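Local structure of enterochelin esterase (3MGA) at residues Y56-G59 against V60-H64; T85-S88 against A89-G93; T114-R117 against N118-R121; D384-C387 against W388-G391. The protein probably hydrolyses the ester linkages of ferric enterobactin, the iron-loaded siderophore, so that the bacterium can release the metal. All blocks are in the same frame, centred on the assembly; numbering follows the deposited sequence.

Interaction 1. Residues Y56-G59 against V60-H64; sequences YITG and VTDHH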
loop_
_atom_site.group_PDB
_atom_site.type_symbol
_atom_site.label_atom_id
_atom_site.label_comp_id
_atom_site.label_asym_id
_atom_site.label_seq_id
_atom_site.Cartn_x
_atom_site.Cartn_y
_atom_site.Cartn_z
ATOM N N TYR A 56 0.932 -17.286 0.195
ATOM C CA TYR A 56 1.233 -16.103 -0.601
ATOM C C TYR A 56 1.433 -14.920 0.330
ATOM O O TYR A 56 0.473 -14.317 0.782
ATOM C CB TYR A 56 0.098 -15.840 -1.588
ATOM C CG TYR A 56 0.401 -14.814 -2.656
ATOM C CD1 TYR A 56 0.981 -15.195 -3.868
ATOM C CD2 TYR A 56 0.080 -13.467 -2.474
ATOM C CE1 TYR A 56 1.253 -14.263 -4.865
ATOM C CE2 TYR A 56 0.346 -12.526 -3.463
ATOM C CZ TYR A 56 0.933 -12.925 -4.657
ATOM O OH TYR A 56 1.192 -11.994 -5.641
ATOM N N ILE A 57 2.696 -14.623 0.625
ATOM C CA ILE A 57 3.071 -13.530 1.506
ATOM C C ILE A 57 3.660 -12.416 0.650
ATOM O O ILE A 57 4.627 -12.634 -0.076
ATOM C CB ILE A 57 4.125 -13.991 2.542
ATOM C CG1 ILE A 57 3.649 -15.251 3.280
ATOM C CG2 ILE A 57 4.420 -12.885 3.537
ATOM C CD1 ILE A 57 4.658 -15.813 4.270
ATOM N N THR A 58 3.071 -11.227 0.731
ATOM C CA THR A 58 3.536 -10.087 -0.056
ATOM C C THR A 58 5.033 -9.816 0.151
ATOM O O THR A 58 5.505 -9.688 1.279
ATOM C CB THR A 58 2.733 -8.806 0.279
ATOM O OG1 THR A 58 1.346 -9.051 0.055
ATOM C CG2 THR A 58 3.179 -7.628 -0.588
ATOM N N GLY A 59 5.768 -9.744 -0.954
ATOM C CA GLY A 59 7.204 -9.478 -0.918
ATOM C C GLY A 59 8.083 -10.566 -0.312
ATOM O O GLY A 59 9.254 -10.322 -0.028
ATOM N N VAL A 60 7.539 -11.758 -0.097
ATOM C CA VAL A 60 8.336 -12.840 0.465
ATOM C C VAL A 60 8.244 -14.112 -0.387
ATOM O O VAL A 60 9.277 -14.685 -0.739
ATOM C CB VAL A 60 7.959 -13.144 1.917
ATOM C CG1 VAL A 60 8.814 -14.301 2.452
ATOM C CG2 VAL A 60 8.145 -11.915 2.768
ATOM N N THR A 61 7.024 -14.539 -0.723
ATOM C CA THR A 61 6.832 -15.733 -1.540
ATOM C C THR A 61 6.115 -15.465 -2.862
ATOM O O THR A 61 5.598 -16.394 -3.483
ATOM C CB THR A 61 6.033 -16.815 -0.785
ATOM O OG1 THR A 61 4.692 -16.361 -0.549
ATOM C CG2 THR A 61 6.718 -17.180 0.533
ATOM N N ASP A 62 6.092 -14.215 -3.307
ATOM C CA ASP A 62 5.411 -13.861 -4.563
ATOM C C ASP A 62 6.401 -13.534 -5.691
ATOM O O ASP A 62 7.578 -13.865 -5.608
ATOM C CB ASP A 62 4.415 -12.712 -4.328
ATOM C CG ASP A 62 5.085 -11.425 -3.859
ATOM O OD1 ASP A 62 6.330 -11.361 -3.834
ATOM O OD2 ASP A 62 4.359 -10.468 -3.509
ATOM N N HIS A 63 5.912 -12.889 -6.741
ATOM C CA HIS A 63 6.734 -12.531 -7.889
ATOM C C HIS A 63 7.728 -11.399 -7.619
ATOM O O HIS A 63 8.687 -11.238 -8.372
ATOM C CB HIS A 63 5.837 -12.117 -9.050
ATOM C CG HIS A 63 5.089 -10.845 -8.801
ATOM N ND1 HIS A 63 5.567 -9.615 -9.197
ATOM C CD2 HIS A 63 3.911 -10.611 -8.178
ATOM C CE1 HIS A 63 4.708 -8.677 -8.839
ATOM N NE2 HIS A 63 3.695 -9.256 -8.218
ATOM N N HIS A 64 7.503 -10.603 -6.575
ATOM C CA HIS A 64 8.418 -9.500 -6.262
ATOM C C HIS A 64 9.818 -10.003 -5.883
ATOM O O HIS A 64 10.814 -9.310 -6.112
ATOM C CB HIS A 64 7.838 -8.573 -5.177
ATOM C CG HIS A 64 6.596 -7.852 -5.605
ATOM N ND1 HIS A 64 6.629 -6.685 -6.339
ATOM C CD2 HIS A 64 5.285 -8.134 -5.409
ATOM C CE1 HIS A 64 5.394 -6.279 -6.574
ATOM N NE2 HIS A 64 4.559 -7.143 -6.024
#
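Polar bonds set the shape of the turn in which Ile57 and Gly59 meet Val60, Thr61 and Asp62. Ile57 O takes two backbone donors: Thr61 N at 3.1 Å, in the carbonyl plane, and Val60 N at 3.0 Å, from well above it. The Thr61 hydroxyl lies between its own backbone N and carbonyl carbon (chi1 66°), and OG1 thereby receives Ile57 N at 2.9 Å in an almost straight bond; the same oxygen is also hydrogen-bonded to Val55 O. The Asp62 carboxylate bonds in both directions along the chain: OD2 accepts from Gly59 N at 3.0 Å, while OD1 takes His64 N at 3.1 Å in an Asx turn, each donor standing above the carboxylate plane.

Apolar contacts flank these bonds. Ile57 CG2 lies 3.9 Å from Val60 CB, the two side chains running side by side. The far end of the tyrosine ring meets the aspartate methylene, Tyr56 CZ to Asp62 CB 3.5 Å, with ring and carboxylate planes 72° apart.

The turn leaves the end of strand 52-57, an outer strand of its sheet beside strand 92-100. Trp83 of strand 80-87 touches Ile57 and Thr61, and helix 117-127 packs against Tyr56 and His63.

Interaction 2. Residues T85-S88 against A89-G93; sequences TALS and ANWRG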
loop_
_atom_site.group_PDB
_atom_site.type_symbol
_atom_site.label_atom_id
_atom_site.label_comp_id
_atom_site.label_asym_id
_atom_site.label_seq_id
_atom_site.Cartn_x
_atom_site.Cartn_y
_atom_site.Cartn_z
ATOM N N THR A 85 9.326 -20.151 7.411
ATOM C CA THR A 85 10.274 -19.324 6.687
ATOM C C THR A 85 10.990 -18.395 7.655
ATOM O O THR A 85 10.687 -18.384 8.848
ATOM C CB THR A 85 9.561 -18.471 5.610
ATOM O OG1 THR A 85 10.506 -17.598 4.975
ATOM C CG2 THR A 85 8.468 -17.629 6.229
ATOM N N ALA A 86 11.947 -17.629 7.132
ATOM C CA ALA A 86 12.689 -16.654 7.920
ATOM C C ALA A 86 12.195 -15.247 7.574
ATOM O O ALA A 86 11.933 -14.942 6.410
ATOM C CB ALA A 86 14.168 -16.767 7.649
ATOM N N LEU A 87 12.056 -14.399 8.590
ATOM C CA LEU A 87 11.617 -13.021 8.393
ATOM C C LEU A 87 12.425 -12.099 9.285
ATOM O O LEU A 87 12.814 -12.484 10.388
ATOM C CB LEU A 87 10.130 -12.885 8.704
ATOM C CG LEU A 87 9.189 -13.638 7.765
ATOM C CD1 LEU A 87 7.762 -13.578 8.274
ATOM C CD2 LEU A 87 9.290 -13.083 6.337
ATOM N N SER A 88 12.687 -10.887 8.807
ATOM C CA SER A 88 13.450 -9.914 9.582
ATOM C C SER A 88 12.624 -9.366 10.750
ATOM O O SER A 88 11.403 -9.399 10.733
ATOM C CB SER A 88 13.913 -8.769 8.691
ATOM O OG SER A 88 12.797 -8.050 8.204
ATOM N N ALA A 89 13.305 -8.822 11.745
ATOM C CA ALA A 89 12.647 -8.312 12.947
ATOM C C ALA A 89 11.734 -7.104 12.742
ATOM O O ALA A 89 10.775 -6.925 13.481
ATOM C CB ALA A 89 13.701 -7.990 14.004
ATOM N N ASN A 90 12.035 -6.285 11.745
ATOM C CA ASN A 90 11.271 -5.076 11.474
ATOM C C ASN A 90 10.166 -5.247 10.425
ATOM O O ASN A 90 9.443 -4.295 10.114
ATOM C CB ASN A 90 12.235 -3.991 11.005
ATOM C CG ASN A 90 13.303 -3.658 12.045
ATOM O OD1 ASN A 90 13.026 -3.575 13.242
ATOM N ND2 ASN A 90 14.523 -3.426 11.581
ATOM N N TRP A 91 10.022 -6.462 9.913
ATOM C CA TRP A 91 9.060 -6.765 8.866
ATOM C C TRP A 91 7.584 -6.791 9.266
ATOM O O TRP A 91 7.219 -7.123 10.390
ATOM C CB TRP A 91 9.412 -8.118 8.234
ATOM C CG TRP A 91 8.554 -8.488 7.076
ATOM C CD1 TRP A 91 8.754 -8.148 5.782
ATOM C CD2 TRP A 91 7.363 -9.282 7.108
ATOM N NE1 TRP A 91 7.762 -8.675 4.994
ATOM C CE2 TRP A 91 6.893 -9.377 5.787
ATOM C CE3 TRP A 91 6.640 -9.910 8.129
ATOM C CZ2 TRP A 91 5.734 -10.082 5.450
ATOM C CZ3 TRP A 91 5.489 -10.617 7.796
ATOM C CH2 TRP A 91 5.045 -10.692 6.466
ATOM N N ARG A 92 6.755 -6.444 8.289
ATOM C CA ARG A 92 5.308 -6.422 8.405
ATOM C C ARG A 92 4.755 -6.642 7.011
ATOM O O ARG A 92 5.293 -6.114 6.040
ATOM C CB ARG A 92 4.843 -5.091 8.987
ATOM C CG ARG A 92 3.344 -4.799 8.920
ATOM C CD ARG A 92 2.973 -3.820 10.073
ATOM N NE ARG A 92 3.816 -2.640 10.039
ATOM C CZ ARG A 92 4.080 -1.849 11.068
ATOM N NH1 ARG A 92 3.611 -2.105 12.283
ATOM N NH2 ARG A 92 4.866 -0.802 10.876
ATOM N N GLY A 93 3.700 -7.439 6.904
ATOM C CA GLY A 93 3.112 -7.696 5.603
ATOM C C GLY A 93 1.859 -8.537 5.615
ATOM O O GLY A 93 1.528 -9.162 6.614
#
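Leu87 and Trp91 make the packed side of this beta turn. The CD1 methyl of Leu87 comes down on the benzo part of the indole, 3.8 Å from Trp91 CZ3 and about as far from CE3. It forms an off-centre CH-pi contact, 4.2 Å from CD1 to the centroid of the six-membered ring and 30° off the ring normal. Trp91 CG is anti to the backbone N (chi1 -176°), which swings the indole back beneath the turn to meet the leucine. Gly93 N also lies over a face of the indole, toward its rim, so the ring rests against the following strand.

The turn itself is held more lightly. Ser88 to Trp91 form a type I beta turn closed by one weak hydrogen bond, Trp91 N to Ser88 O, at 3.3 Å. Beside it, Ser88 OG touches Trp91 CB at 3.4 Å. Toward solvent the contact thins out: Asn90, at the corner, is exposed and turns away from residues 85-88, and Ala89 turns its CB away overall and packs on Tyr32.

The turn joins strand 80-87 to strand 92-100, which belong to different antiparallel sheets. Leu87 also packs on Val34 of strand 32-39, whereas Gly93 pairs with Leu152 of strand 148-153. Two sheets joined in this way are consistent with the immunoglobulin-like E-set sandwich of the N-terminal family.

Interaction 3. Residues T114-R117 against N118-R121; sequences TPDR and NVLR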
loop_
_atom_site.group_PDB
_atom_site.type_symbol
_atom_site.label_atom_id
_atom_site.label_comp_id
_atom_site.label_asym_id
_atom_site.label_seq_id
_atom_site.Cartn_x
_atom_site.Cartn_y
_atom_site.Cartn_z
ATOM N N THR A 114 16.098 -19.196 -10.697
ATOM C CA THR A 114 15.285 -17.987 -10.661
ATOM C C THR A 114 14.219 -18.101 -11.747
ATOM O O THR A 114 14.552 -18.119 -12.932
ATOM C CB THR A 114 16.128 -16.715 -10.926
ATOM O OG1 THR A 114 17.130 -16.571 -9.911
ATOM C CG2 THR A 114 15.244 -15.469 -10.938
ATOM N N PRO A 115 12.934 -18.204 -11.359
ATOM C CA PRO A 115 11.911 -18.299 -12.396
ATOM C C PRO A 115 11.655 -16.962 -13.067
ATOM O O PRO A 115 12.062 -15.922 -12.547
ATOM C CB PRO A 115 10.661 -18.740 -11.621
ATOM C CG PRO A 115 11.167 -19.229 -10.297
ATOM C CD PRO A 115 12.346 -18.371 -10.020
ATOM N N ASP A 116 10.996 -16.996 -14.218
ATOM C CA ASP A 116 10.657 -15.780 -14.939
ATOM C C ASP A 116 9.496 -15.139 -14.183
ATOM O O ASP A 116 8.508 -15.809 -13.871
ATOM C CB ASP A 116 10.277 -16.107 -16.388
ATOM C CG ASP A 116 9.947 -14.870 -17.213
ATOM O OD1 ASP A 116 9.747 -13.781 -16.634
ATOM O OD2 ASP A 116 9.877 -14.998 -18.455
ATOM N N ARG A 117 9.629 -13.852 -13.871
ATOM C CA ARG A 117 8.597 -13.126 -13.129
ATOM C C ARG A 117 7.259 -13.164 -13.873
ATOM O O ARG A 117 6.206 -13.358 -13.265
ATOM C CB ARG A 117 9.008 -11.671 -12.904
ATOM C CG ARG A 117 8.084 -10.915 -11.950
ATOM C CD ARG A 117 8.263 -9.424 -12.070
ATOM N NE ARG A 117 7.950 -8.992 -13.434
ATOM C CZ ARG A 117 6.719 -8.781 -13.905
ATOM N NH1 ARG A 117 5.648 -8.963 -13.133
ATOM N NH2 ARG A 117 6.557 -8.395 -15.166
ATOM N N ASN A 118 7.308 -12.964 -15.188
ATOM C CA ASN A 118 6.102 -12.997 -16.009
ATOM C C ASN A 118 5.381 -14.330 -15.860
ATOM O O ASN A 118 4.153 -14.365 -15.760
ATOM C CB ASN A 118 6.445 -12.744 -17.478
ATOM C CG ASN A 118 7.028 -11.362 -17.711
ATOM O OD1 ASN A 118 6.838 -10.449 -16.906
ATOM N ND2 ASN A 118 7.733 -11.200 -18.826
ATOM N N VAL A 119 6.150 -15.420 -15.829
ATOM C CA VAL A 119 5.588 -16.763 -15.678
ATOM C C VAL A 119 4.940 -16.927 -14.298
ATOM O O VAL A 119 3.926 -17.614 -14.167
ATOM C CB VAL A 119 6.652 -17.865 -15.908
ATOM C CG1 VAL A 119 6.043 -19.250 -15.731
ATOM C CG2 VAL A 119 7.250 -17.737 -17.297
ATOM N N LEU A 120 5.522 -16.293 -13.280
ATOM C CA LEU A 120 4.965 -16.357 -11.921
ATOM C C LEU A 120 3.600 -15.677 -11.835
ATOM O O LEU A 120 2.605 -16.337 -11.519
ATOM C CB LEU A 120 5.921 -15.763 -10.876
ATOM C CG LEU A 120 7.154 -16.584 -10.502
ATOM C CD1 LEU A 120 8.002 -15.831 -9.474
ATOM C CD2 LEU A 120 6.733 -17.943 -9.952
ATOM N N ARG A 121 3.542 -14.370 -12.100
ATOM C CA ARG A 121 2.254 -13.664 -12.058
ATOM C C ARG A 121 1.163 -14.414 -12.802
ATOM O O ARG A 121 0.049 -14.542 -12.296
ATOM C CB ARG A 121 2.333 -12.222 -12.573
ATOM C CG ARG A 121 2.634 -11.200 -11.490
ATOM C CD ARG A 121 2.221 -9.790 -11.933
ATOM N NE ARG A 121 2.077 -8.878 -10.797
ATOM C CZ ARG A 121 1.679 -7.608 -10.895
ATOM N NH1 ARG A 121 1.383 -7.084 -12.079
ATOM N NH2 ARG A 121 1.574 -6.859 -9.801
#
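Asp116 OD1 accepts the backbone N-H of Asn118 at 3.0 Å, a bond that caps the first turn of the helix. Asp116 is the N-cap residue, and with CG anti to its backbone N (chi1 -178°) the carboxylate folds over the start of the helix; Asn118 N meets OD1 from above the carboxylate plane. Asp116 CB lies 3.6 Å from Val119 CG2, the two side chains crossing at about a right angle.

Leu120 N binds Asp116 O at 3.1 Å, and Arg121 N binds Arg117 O at 3.1 Å. Pro115 CB lies 4.3 Å from Leu120 CG.

Arg117 and Arg121, one turn apart, run side by side in the same direction. The Arg117 chain bends at chi3 (60°), and its NH1 comes within 3.7 Å of Arg121 CD, at the edge of the Arg117 guanidinium; the two guanidinium planes are 73° apart. Like charges lie close here, Arg117 NH1 and Arg121 NE 4.3 Å apart, with Arg321 near both.

The segment starts helix 117-127, which follows the loop after strand 92-100. Pro115 packs on Phe109, while Arg117 and Arg121 both touch His63, in the loop after strand 52-57.

Interaction 4. Residues D384-C387 against W388-G391; sequences DALC and WRGG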
loop_
_atom_site.group_PDB
_atom_site.type_symbol
_atom_site.label_atom_id
_atom_site.label_comp_id
_atom_site.label_asym_id
_atom_site.label_seq_id
_atom_site.Cartn_x
_atom_site.Cartn_y
_atom_site.Cartn_z
ATOM N N ASP A 384 2.751 -3.468 -0.328
ATOM C CA ASP A 384 1.732 -3.940 0.589
ATOM C C ASP A 384 0.981 -2.805 1.306
ATOM O O ASP A 384 1.597 -1.985 1.970
ATOM C CB ASP A 384 2.521 -4.800 1.591
ATOM C CG ASP A 384 1.666 -5.718 2.426
ATOM O OD1 ASP A 384 0.497 -5.414 2.742
ATOM O OD2 ASP A 384 2.224 -6.762 2.805
ATOM N N ALA A 385 -0.344 -2.768 1.176
ATOM C CA ALA A 385 -1.166 -1.716 1.836
ATOM C C ALA A 385 -1.121 -1.755 3.384
ATOM O O ALA A 385 -1.405 -0.759 4.034
ATOM C CB ALA A 385 -2.609 -1.756 1.340
ATOM N N LEU A 386 -0.782 -2.897 3.969
ATOM C CA LEU A 386 -0.658 -2.977 5.417
ATOM C C LEU A 386 0.498 -2.069 5.866
ATOM O O LEU A 386 0.414 -1.412 6.899
ATOM C CB LEU A 386 -0.413 -4.408 5.863
ATOM C CG LEU A 386 -0.277 -4.649 7.366
ATOM C CD1 LEU A 386 -1.604 -4.440 8.039
ATOM C CD2 LEU A 386 0.234 -6.062 7.617
ATOM N N CYS A 387 1.568 -2.018 5.077
ATOM C CA CYS A 387 2.713 -1.160 5.386
ATOM C C CYS A 387 2.404 0.271 5.002
ATOM O O CYS A 387 2.694 1.208 5.765
ATOM C CB CYS A 387 3.977 -1.601 4.634
ATOM S SG CYS A 387 4.531 -3.281 4.972
ATOM N N TRP A 388 1.816 0.454 3.816
ATOM C CA TRP A 388 1.512 1.804 3.344
ATOM C C TRP A 388 0.621 2.571 4.301
ATOM O O TRP A 388 0.789 3.770 4.455
ATOM C CB TRP A 388 0.845 1.842 1.959
ATOM C CG TRP A 388 1.543 1.137 0.843
ATOM C CD1 TRP A 388 2.880 1.022 0.655
ATOM C CD2 TRP A 388 0.925 0.587 -0.330
ATOM N NE1 TRP A 388 3.140 0.354 -0.523
ATOM C CE2 TRP A 388 1.952 0.093 -1.152
ATOM C CE3 TRP A 388 -0.404 0.435 -0.749
ATOM C CZ2 TRP A 388 1.695 -0.553 -2.366
ATOM C CZ3 TRP A 388 -0.657 -0.213 -1.961
ATOM C CH2 TRP A 388 0.384 -0.691 -2.751
ATOM N N ARG A 389 -0.325 1.902 4.951
ATOM C CA ARG A 389 -1.237 2.625 5.848
ATOM C C ARG A 389 -0.463 3.422 6.895
ATOM O O ARG A 389 -0.853 4.535 7.239
ATOM C CB ARG A 389 -2.234 1.692 6.547
ATOM C CG ARG A 389 -1.693 0.976 7.784
ATOM C CD ARG A 389 -2.737 0.090 8.390
ATOM N NE ARG A 389 -2.310 -0.462 9.671
ATOM C CZ ARG A 389 -3.087 -1.194 10.466
ATOM N NH1 ARG A 389 -2.617 -1.647 11.620
ATOM N NH2 ARG A 389 -4.335 -1.471 10.115
ATOM N N GLY A 390 0.633 2.851 7.395
ATOM C CA GLY A 390 1.456 3.515 8.407
ATOM C C GLY A 390 2.305 4.621 7.818
ATOM O O GLY A 390 2.522 5.654 8.441
ATOM N N GLY A 391 2.804 4.398 6.610
ATOM C CA GLY A 391 3.633 5.396 5.943
ATOM C C GLY A 391 2.793 6.566 5.484
ATOM O O GLY A 391 3.298 7.678 5.289
#
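Trp388 lies back across the start of its own helix and meets Asp384 and Ala385. Its CB is 3.9 Å from Asp384 O. With CG anti to the carbonyl carbon (chi1 -54°), the indole turns toward the helix N terminus, and CG comes to 3.3 Å from the same carbonyl oxygen, which stands over one face of the ring. CD1 and CD2 also border that oxygen, while CE2 and CZ2 reach Asp384 N. On the benzo side, CE3 approaches Ala385 CA at 3.4 Å and Ala385 CB at 3.7 Å; Ala385 N lies over the same face, toward the rim, and CZ3 stays near this residue. NE1 finds its hydrogen-bond partner in Ser313 OG.

Asp384 O both lies over the indole and accepts Trp388 N at 3.1 Å. Asp384 is also the N-cap: OD1 takes Leu386 N at 3.1 Å, and that oxygen is bonded as well to Ser94 OG. The next bond of the helix runs from Arg389 N to Ala385 O, 3.0 Å. The extended Arg389 side chain passes Leu386 O, and Leu386 CD1 lies over the centre of one face of the guanidinium group; Arg389 NE is hydrogen-bonded to Gln160 OE1.

These residues begin helix 385-399, which follows edge strand 373-379 of the eight-stranded alpha/beta-hydrolase sheet. Leu386 packs on strand 92-100 of the N-terminal region, and Ala385 and Arg389 face helix 210-216.

How the interactions relate
All four contacts are local and follow one another along the chain, so none nests in or crosses another. Interaction 1 closes the turn after strand 52-57, interaction 2 the turn between strands 80-87 and 92-100, and interaction 3 the start of helix 117-127. Interactions 1 and 2 pack together, with Ile57 CG2 3.6 Å from Trp91 CZ2, and His63 links interaction 1 to interaction 3. Far along the chain, interaction 4 opens a helix of the esterase region and returns to the N-terminal one: Asp384 touches Thr58 of interaction 1 and Gly93 of interaction 2. Interactions 3 and 4 do not touch; their nearest atoms are about 9 Å apart.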